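Local coordinates for CAMK/CAMK2 protein kinase (Salpingoeca rosetta, PDB 5IG1), which probably catalyses ATP-dependent phosphorylation of protein serine and threonine residues through this kinase domain, one piece of a longer calmodulin-dependent enzyme, at residues S23-R35 and G42-S54. Residues are numbered along the deposited sequence; the frame is centred on the assembly and turned at random.
Sequences SVIGKGAFSTVHR and GEVCAVKVIALKS. With PO4 (phosphate ion), chain C.
Strand 32-35, which leads out of the kinase glycine-rich loop, pairs antiparallel with strand 44-51 in the N-lobe sheet. Thr32 and Val49 form one hydrogen-bonded pair (Thr32 N to Val49 O 3.0 Å), His34 and Val47 the next (His34 N to Val47 O 2.9 Å). Between them, Val33 and Lys48 form a non-hydrogen-bonded pair. On their face Ala46 CB, a lone methyl, meets both Ile25 CD1 (3.6 Å) and Val33 CG1 (3.7 Å), while Val33 CG2 lies 4.0 Å from Lys48 CD. Lys48 starts with CG anti to its backbone N (chi1 180°), then bends, so that its methylenes run beside Ser31, with Lys48 CD 3.5 Å from Ser31 OG, and NZ goes on to a salt bridge with Glu66 of helix 57-72. A methionine in its place would probably leave the Glu66 carboxylate without its cationic mate. On the other face, Val49 CG2 meets His34 ND1 obliquely at 3.6 Å. Nearer the turn of the hairpin, Val44 CG1 lies over one face of the Arg35 guanidinium, which also bonds weakly to a phosphate ion. Gly26, Gly28, Val33 and the Lys48-Glu66 pair fit the textbook nucleotide-binding N-lobe of protein kinases.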
ATOM      1  N   SER A  23      10.698 -11.918 -18.379  1.00 78.60           N
ATOM      2  CA  SER A  23      10.803 -10.491 -18.111  1.00 82.28           C
ATOM      3  C   SER A  23       9.640  -9.958 -17.289  1.00 74.58           C
ATOM      4  O   SER A  23       9.754  -8.874 -16.705  1.00 64.05           O
ATOM      5  CB  SER A  23      10.885  -9.707 -19.423  1.00 82.84           C
ATOM      6  OG  SER A  23       9.621  -9.661 -20.061  1.00 64.90           O
ATOM      7  N   VAL A  24       8.537 -10.697 -17.219  1.00 70.12           N
ATOM      8  CA  VAL A  24       7.317 -10.213 -16.585  1.00 56.79           C
ATOM      9  C   VAL A  24       7.455 -10.312 -15.071  1.00 50.37           C
ATOM     10  O   VAL A  24       7.531 -11.410 -14.515  1.00 67.86           O
ATOM     11  CB  VAL A  24       6.096 -10.999 -17.074  1.00 54.69           C
ATOM     12  CG1 VAL A  24       4.877 -10.639 -16.236  1.00 52.97           C
ATOM     13  CG2 VAL A  24       5.850 -10.718 -18.548  1.00 48.06           C
ATOM     14  N   ILE A  25       7.483  -9.158 -14.406  1.00 58.56           N
ATOM     15  CA  ILE A  25       7.477  -9.126 -12.948  1.00 45.63           C
ATOM     16  C   ILE A  25       6.067  -9.321 -12.411  1.00 55.50           C
ATOM     17  O   ILE A  25       5.867 -10.002 -11.400  1.00 66.37           O
ATOM     18  CB  ILE A  25       8.082  -7.805 -12.445  1.00 45.24           C
ATOM     19  CG1 ILE A  25       9.447  -7.570 -13.069  1.00 44.25           C
ATOM     20  CG2 ILE A  25       8.187  -7.797 -10.932  1.00 65.00           C
ATOM     21  CD1 ILE A  25      10.073  -6.300 -12.586  1.00 65.42           C
ATOM     22  N   GLY A  26       5.071  -8.719 -13.060  1.00 58.13           N
ATOM     23  CA  GLY A  26       3.714  -8.789 -12.552  1.00 63.41           C
ATOM     24  C   GLY A  26       2.646  -8.637 -13.614  1.00 55.43           C
ATOM     25  O   GLY A  26       2.801  -7.834 -14.532  1.00 55.83           O
ATOM     26  N   LYS A  27       1.562  -9.400 -13.506  1.00 59.64           N
ATOM     27  CA  LYS A  27       0.458  -9.333 -14.457  1.00 50.31           C
ATOM     28  C   LYS A  27      -0.772  -8.767 -13.753  1.00 61.16           C
ATOM     29  O   LYS A  27      -1.346  -9.416 -12.872  1.00 70.52           O
ATOM     30  CB  LYS A  27       0.166 -10.708 -15.051  1.00 60.52           C
ATOM     31  CG  LYS A  27       1.238 -11.226 -15.995  1.00 65.30           C
ATOM     32  CD  LYS A  27       0.691 -12.326 -16.901  1.00 73.48           C
ATOM     33  CE  LYS A  27       1.694 -12.705 -17.981  1.00 78.37           C
ATOM     34  NZ  LYS A  27       1.105 -13.671 -18.961  1.00 92.02           N
ATOM     35  N   GLY A  28      -1.173  -7.559 -14.150  1.00 60.78           N
ATOM     36  CA  GLY A  28      -2.382  -6.935 -13.665  1.00 50.67           C
ATOM     37  C   GLY A  28      -3.409  -6.772 -14.778  1.00 54.50           C
ATOM     38  O   GLY A  28      -3.123  -6.935 -15.963  1.00 62.98           O
ATOM     39  N   ALA A  29      -4.635  -6.444 -14.366  1.00 61.83           N
ATOM     40  CA  ALA A  29      -5.733  -6.331 -15.320  1.00 52.93           C
ATOM     41  C   ALA A  29      -5.635  -5.085 -16.188  1.00 44.06           C
ATOM     42  O   ALA A  29      -6.225  -5.051 -17.273  1.00 50.65           O
ATOM     43  CB  ALA A  29      -7.072  -6.333 -14.587  1.00 40.72           C
ATOM     44  N   PHE A  30      -4.924  -4.059 -15.736  1.00 46.04           N
ATOM     45  CA  PHE A  30      -4.803  -2.826 -16.493  1.00 49.04           C
ATOM     46  C   PHE A  30      -3.382  -2.523 -16.933  1.00 55.64           C
ATOM     47  O   PHE A  30      -3.181  -1.582 -17.709  1.00 50.93           O
ATOM     48  CB  PHE A  30      -5.344  -1.646 -15.674  1.00 51.18           C
ATOM     49  CG  PHE A  30      -6.821  -1.723 -15.415  1.00 53.86           C
ATOM     50  CD1 PHE A  30      -7.318  -2.455 -14.349  1.00 35.94           C
ATOM     51  CD2 PHE A  30      -7.713  -1.065 -16.248  1.00 64.47           C
ATOM     52  CE1 PHE A  30      -8.670  -2.523 -14.114  1.00 53.69           C
ATOM     53  CE2 PHE A  30      -9.073  -1.130 -16.017  1.00 70.03           C
ATOM     54  CZ  PHE A  30      -9.550  -1.861 -14.948  1.00 75.00           C
ATOM     55  N   SER A  31      -2.399  -3.289 -16.472  1.00 59.63           N
ATOM     56  CA  SER A  31      -1.011  -3.044 -16.826  1.00 43.40           C
ATOM     57  C   SER A  31      -0.246  -4.346 -16.672  1.00 36.18           C
ATOM     58  O   SER A  31      -0.742  -5.318 -16.102  1.00 63.13           O
ATOM     59  CB  SER A  31      -0.398  -1.941 -15.953  1.00 57.70           C
ATOM     60  OG  SER A  31      -0.453  -2.276 -14.576  1.00 50.35           O
ATOM     61  N   THR A  32       0.973  -4.353 -17.200  1.00 51.29           N
ATOM     62  CA  THR A  32       1.886  -5.473 -17.008  1.00 40.80           C
ATOM     63  C   THR A  32       3.259  -4.917 -16.670  1.00 48.87           C
ATOM     64  O   THR A  32       3.753  -4.027 -17.366  1.00 57.97           O
ATOM     65  CB  THR A  32       1.966  -6.355 -18.256  1.00 47.68           C
ATOM     66  OG1 THR A  32       0.642  -6.698 -18.682  1.00 67.02           O
ATOM     67  CG2 THR A  32       2.739  -7.627 -17.953  1.00 46.11           C
ATOM     68  N   VAL A  33       3.861  -5.422 -15.601  1.00 42.96           N
ATOM     69  CA  VAL A  33       5.146  -4.929 -15.128  1.00 40.76           C
ATOM     70  C   VAL A  33       6.230  -5.898 -15.575  1.00 44.58           C
ATOM     71  O   VAL A  33       6.186  -7.090 -15.241  1.00 46.59           O
ATOM     72  CB  VAL A  33       5.150  -4.742 -13.605  1.00 25.78           C
ATOM     73  CG1 VAL A  33       6.517  -4.270 -13.146  1.00 45.06           C
ATOM     74  CG2 VAL A  33       4.084  -3.735 -13.218  1.00 36.16           C
ATOM     75  N   HIS A  34       7.191  -5.382 -16.344  1.00 46.46           N
ATOM     76  CA  HIS A  34       8.328  -6.135 -16.851  1.00 52.00           C
ATOM     77  C   HIS A  34       9.618  -5.644 -16.205  1.00 53.61           C
ATOM     78  O   HIS A  34       9.732  -4.483 -15.801  1.00 50.13           O
ATOM     79  CB  HIS A  34       8.472  -5.998 -18.371  1.00 53.78           C
ATOM     80  CG  HIS A  34       7.291  -6.481 -19.153  1.00 49.31           C
ATOM     81  ND1 HIS A  34       6.120  -5.762 -19.261  1.00 59.07           N
ATOM     82  CD2 HIS A  34       7.113  -7.603 -19.890  1.00 45.51           C
ATOM     83  CE1 HIS A  34       5.266  -6.426 -20.021  1.00 67.40           C
ATOM     84  NE2 HIS A  34       5.845  -7.547 -20.413  1.00 67.63           N
ATOM     85  N   ARG A  35      10.596  -6.540 -16.132  1.00 54.17           N
ATOM     86  CA  ARG A  35      11.939  -6.170 -15.708  1.00 40.74           C
ATOM     87  C   ARG A  35      12.695  -5.630 -16.915  1.00 44.02           C
ATOM     88  O   ARG A  35      12.837  -6.327 -17.925  1.00 52.64           O
ATOM     89  CB  ARG A  35      12.652  -7.380 -15.110  1.00 47.29           C
ATOM     90  CG  ARG A  35      14.100  -7.160 -14.711  1.00 36.01           C
ATOM     91  CD  ARG A  35      14.685  -8.457 -14.159  1.00 67.78           C
ATOM     92  NE  ARG A  35      16.066  -8.308 -13.707  1.00 92.73           N
ATOM     93  CZ  ARG A  35      17.124  -8.348 -14.512  1.00 93.10           C
ATOM     94  NH1 ARG A  35      16.962  -8.526 -15.817  1.00 92.42           N
ATOM     95  NH2 ARG A  35      18.345  -8.206 -14.014  1.00 81.73           N
ATOM     96  N   GLY A  42      22.710   0.820 -16.879  1.00 54.34           N
ATOM     97  CA  GLY A  42      22.678  -0.556 -16.429  1.00 50.88           C
ATOM     98  C   GLY A  42      21.823  -0.795 -15.210  1.00 53.35           C
ATOM     99  O   GLY A  42      21.836  -1.903 -14.664  1.00 53.15           O
ATOM    100  N   GLU A  43      21.089   0.217 -14.757  1.00 47.63           N
ATOM    101  CA  GLU A  43      20.191   0.051 -13.625  1.00 45.19           C
ATOM    102  C   GLU A  43      19.045  -0.888 -13.986  1.00 43.33           C
ATOM    103  O   GLU A  43      18.435  -0.759 -15.050  1.00 52.04           O
ATOM    104  CB  GLU A  43      19.645   1.406 -13.188  1.00 47.83           C
ATOM    105  CG  GLU A  43      18.454   1.317 -12.259  1.00 45.63           C
ATOM    106  CD  GLU A  43      17.899   2.676 -11.904  1.00 63.12           C
ATOM    107  OE1 GLU A  43      18.211   3.653 -12.618  1.00 87.25           O
ATOM    108  OE2 GLU A  43      17.153   2.770 -10.910  1.00 57.75           O
ATOM    109  N   VAL A  44      18.761  -1.836 -13.099  1.00 42.27           N
ATOM    110  CA  VAL A  44      17.623  -2.731 -13.268  1.00 42.25           C
ATOM    111  C   VAL A  44      16.377  -2.050 -12.720  1.00 45.43           C
ATOM    112  O   VAL A  44      16.374  -1.546 -11.590  1.00 48.52           O
ATOM    113  CB  VAL A  44      17.881  -4.074 -12.569  1.00 43.93           C
ATOM    114  CG1 VAL A  44      16.674  -4.978 -12.694  1.00 33.85           C
ATOM    115  CG2 VAL A  44      19.108  -4.737 -13.167  1.00 40.45           C
ATOM    116  N   CYS A  45      15.315  -2.040 -13.519  1.00 57.14           N
ATOM    117  CA  CYS A  45      14.101  -1.291 -13.245  1.00 53.42           C
ATOM    118  C   CYS A  45      12.882  -2.158 -13.526  1.00 47.04           C
ATOM    119  O   CYS A  45      12.954  -3.175 -14.220  1.00 55.14           O
ATOM    120  CB  CYS A  45      14.049  -0.015 -14.092  1.00 44.37           C
ATOM    121  SG  CYS A  45      15.286   1.172 -13.650  1.00 72.71           S
ATOM    122  N   ALA A  46      11.746  -1.739 -12.982  1.00 52.08           N
ATOM    123  CA  ALA A  46      10.461  -2.357 -13.283  1.00 49.38           C
ATOM    124  C   ALA A  46       9.659  -1.358 -14.101  1.00 44.24           C
ATOM    125  O   ALA A  46       9.218  -0.333 -13.576  1.00 60.20           O
ATOM    126  CB  ALA A  46       9.717  -2.745 -12.007  1.00 49.59           C
ATOM    127  N   VAL A  47       9.473  -1.645 -15.380  1.00 37.08           N
ATOM    128  CA  VAL A  47       8.620  -0.819 -16.227  1.00 45.49           C
ATOM    129  C   VAL A  47       7.184  -1.321 -16.110  1.00 50.01           C
ATOM    130  O   VAL A  47       6.924  -2.530 -16.167  1.00 33.64           O
ATOM    131  CB  VAL A  47       9.108  -0.823 -17.688  1.00 32.92           C
ATOM    132  CG1 VAL A  47       9.240  -2.243 -18.221  1.00 37.34           C
ATOM    133  CG2 VAL A  47       8.183   0.003 -18.564  1.00 38.14           C
ATOM    134  N   LYS A  48       6.257  -0.394 -15.898  1.00 50.35           N
ATOM    135  CA  LYS A  48       4.830  -0.680 -15.899  1.00 48.04           C
ATOM    136  C   LYS A  48       4.295  -0.281 -17.269  1.00 45.84           C
ATOM    137  O   LYS A  48       4.201   0.910 -17.584  1.00 50.31           O
ATOM    138  CB  LYS A  48       4.115   0.070 -14.773  1.00 47.47           C
ATOM    139  CG  LYS A  48       2.606  -0.165 -14.704  1.00 40.10           C
ATOM    140  CD  LYS A  48       2.129  -0.262 -13.254  1.00 56.43           C
ATOM    141  CE  LYS A  48       1.394   0.998 -12.816  1.00 67.48           C
ATOM    142  NZ  LYS A  48       0.924   0.901 -11.398  1.00 80.48           N
ATOM    143  N   VAL A  49       3.980  -1.278 -18.089  1.00 48.91           N
ATOM    144  CA  VAL A  49       3.481  -1.062 -19.441  1.00 43.40           C
ATOM    145  C   VAL A  49       1.962  -1.021 -19.399  1.00 47.27           C
ATOM    146  O   VAL A  49       1.320  -1.911 -18.824  1.00 54.98           O
ATOM    147  CB  VAL A  49       3.974  -2.165 -20.390  1.00 33.52           C
ATOM    148  CG1 VAL A  49       3.653  -1.803 -21.829  1.00 35.18           C
ATOM    149  CG2 VAL A  49       5.470  -2.395 -20.205  1.00 41.59           C
ATOM    150  N   ILE A  50       1.386   0.013 -20.007  1.00 40.37           N
ATOM    151  CA  ILE A  50      -0.058   0.211 -20.041  1.00 49.88           C
ATOM    152  C   ILE A  50      -0.451   0.500 -21.483  1.00 56.43           C
ATOM    153  O   ILE A  50      -0.217   1.605 -21.981  1.00 60.84           O
ATOM    154  CB  ILE A  50      -0.510   1.357 -19.125  1.00 40.98           C
ATOM    155  CG1 ILE A  50       0.133   1.228 -17.745  1.00 41.70           C
ATOM    156  CG2 ILE A  50      -2.021   1.361 -19.013  1.00 48.20           C
ATOM    157  CD1 ILE A  50      -0.108   2.414 -16.844  1.00 56.44           C
ATOM    158  N   ALA A  51      -1.055  -0.477 -22.153  1.00 61.54           N
ATOM    159  CA  ALA A  51      -1.554  -0.234 -23.499  1.00 44.85           C
ATOM    160  C   ALA A  51      -2.683   0.790 -23.463  1.00 50.04           C
ATOM    161  O   ALA A  51      -3.552   0.751 -22.585  1.00 70.14           O
ATOM    162  CB  ALA A  51      -2.035  -1.534 -24.135  1.00 62.91           C
ATOM    163  N   LEU A  52      -2.658   1.720 -24.417  1.00 45.32           N
ATOM    164  CA  LEU A  52      -3.668   2.768 -24.505  1.00 51.30           C
ATOM    165  C   LEU A  52      -4.933   2.327 -25.226  1.00 57.34           C
ATOM    166  O   LEU A  52      -5.929   3.058 -25.184  1.00 72.10           O
ATOM    167  CB  LEU A  52      -3.095   3.993 -25.224  1.00 49.06           C
ATOM    168  CG  LEU A  52      -2.104   4.858 -24.450  1.00 59.79           C
ATOM    169  CD1 LEU A  52      -1.371   5.792 -25.386  1.00 48.91           C
ATOM    170  CD2 LEU A  52      -2.835   5.634 -23.367  1.00 66.56           C
ATOM    171  N   LYS A  53      -4.920   1.151 -25.854  1.00 54.84           N
ATOM    172  CA  LYS A  53      -5.924   0.730 -26.824  1.00 57.59           C
ATOM    173  C   LYS A  53      -7.364   0.969 -26.377  1.00 82.25           C
ATOM    174  O   LYS A  53      -8.036   1.867 -26.896  1.00 94.66           O
ATOM    175  CB  LYS A  53      -5.722  -0.749 -27.162  1.00 52.48           C
ATOM    176  CG  LYS A  53      -6.674  -1.267 -28.224  1.00 58.67           C
ATOM    177  CD  LYS A  53      -5.937  -1.839 -29.407  1.00 59.87           C
ATOM    178  CE  LYS A  53      -6.919  -2.406 -30.420  1.00 83.86           C
ATOM    179  NZ  LYS A  53      -7.936  -1.392 -30.829  1.00 85.11           N
ATOM    180  N   SER A  54      -7.856   0.173 -25.432  1.00 67.22           N
ATOM    181  CA  SER A  54      -9.256   0.235 -25.039  1.00 78.08           C
ATOM    182  C   SER A  54      -9.529   1.286 -23.972  1.00 85.03           C
ATOM    183  O   SER A  54     -10.641   1.329 -23.432  1.00 89.61           O
ATOM    184  CB  SER A  54      -9.718  -1.134 -24.539  1.00 84.60           C
ATOM    185  OG  SER A  54      -8.897  -1.574 -23.471  1.00 88.38           O
TER
HETATM  186  P   PO4 C 401      17.046 -10.640 -10.139  1.00109.76           P
HETATM  187  O1  PO4 C 401      17.476 -12.090 -10.127  1.00104.10           O
HETATM  188  O2  PO4 C 401      17.726  -9.922 -11.280  1.00 94.62           O
HETATM  189  O3  PO4 C 401      15.551 -10.549 -10.331  1.00126.76           O
HETATM  190  O4  PO4 C 401      17.413  -9.993  -8.823  1.00101.66           O
HETATM  191  O   HOH W   1      -1.651  -2.840 -20.430  1.00 64.20           O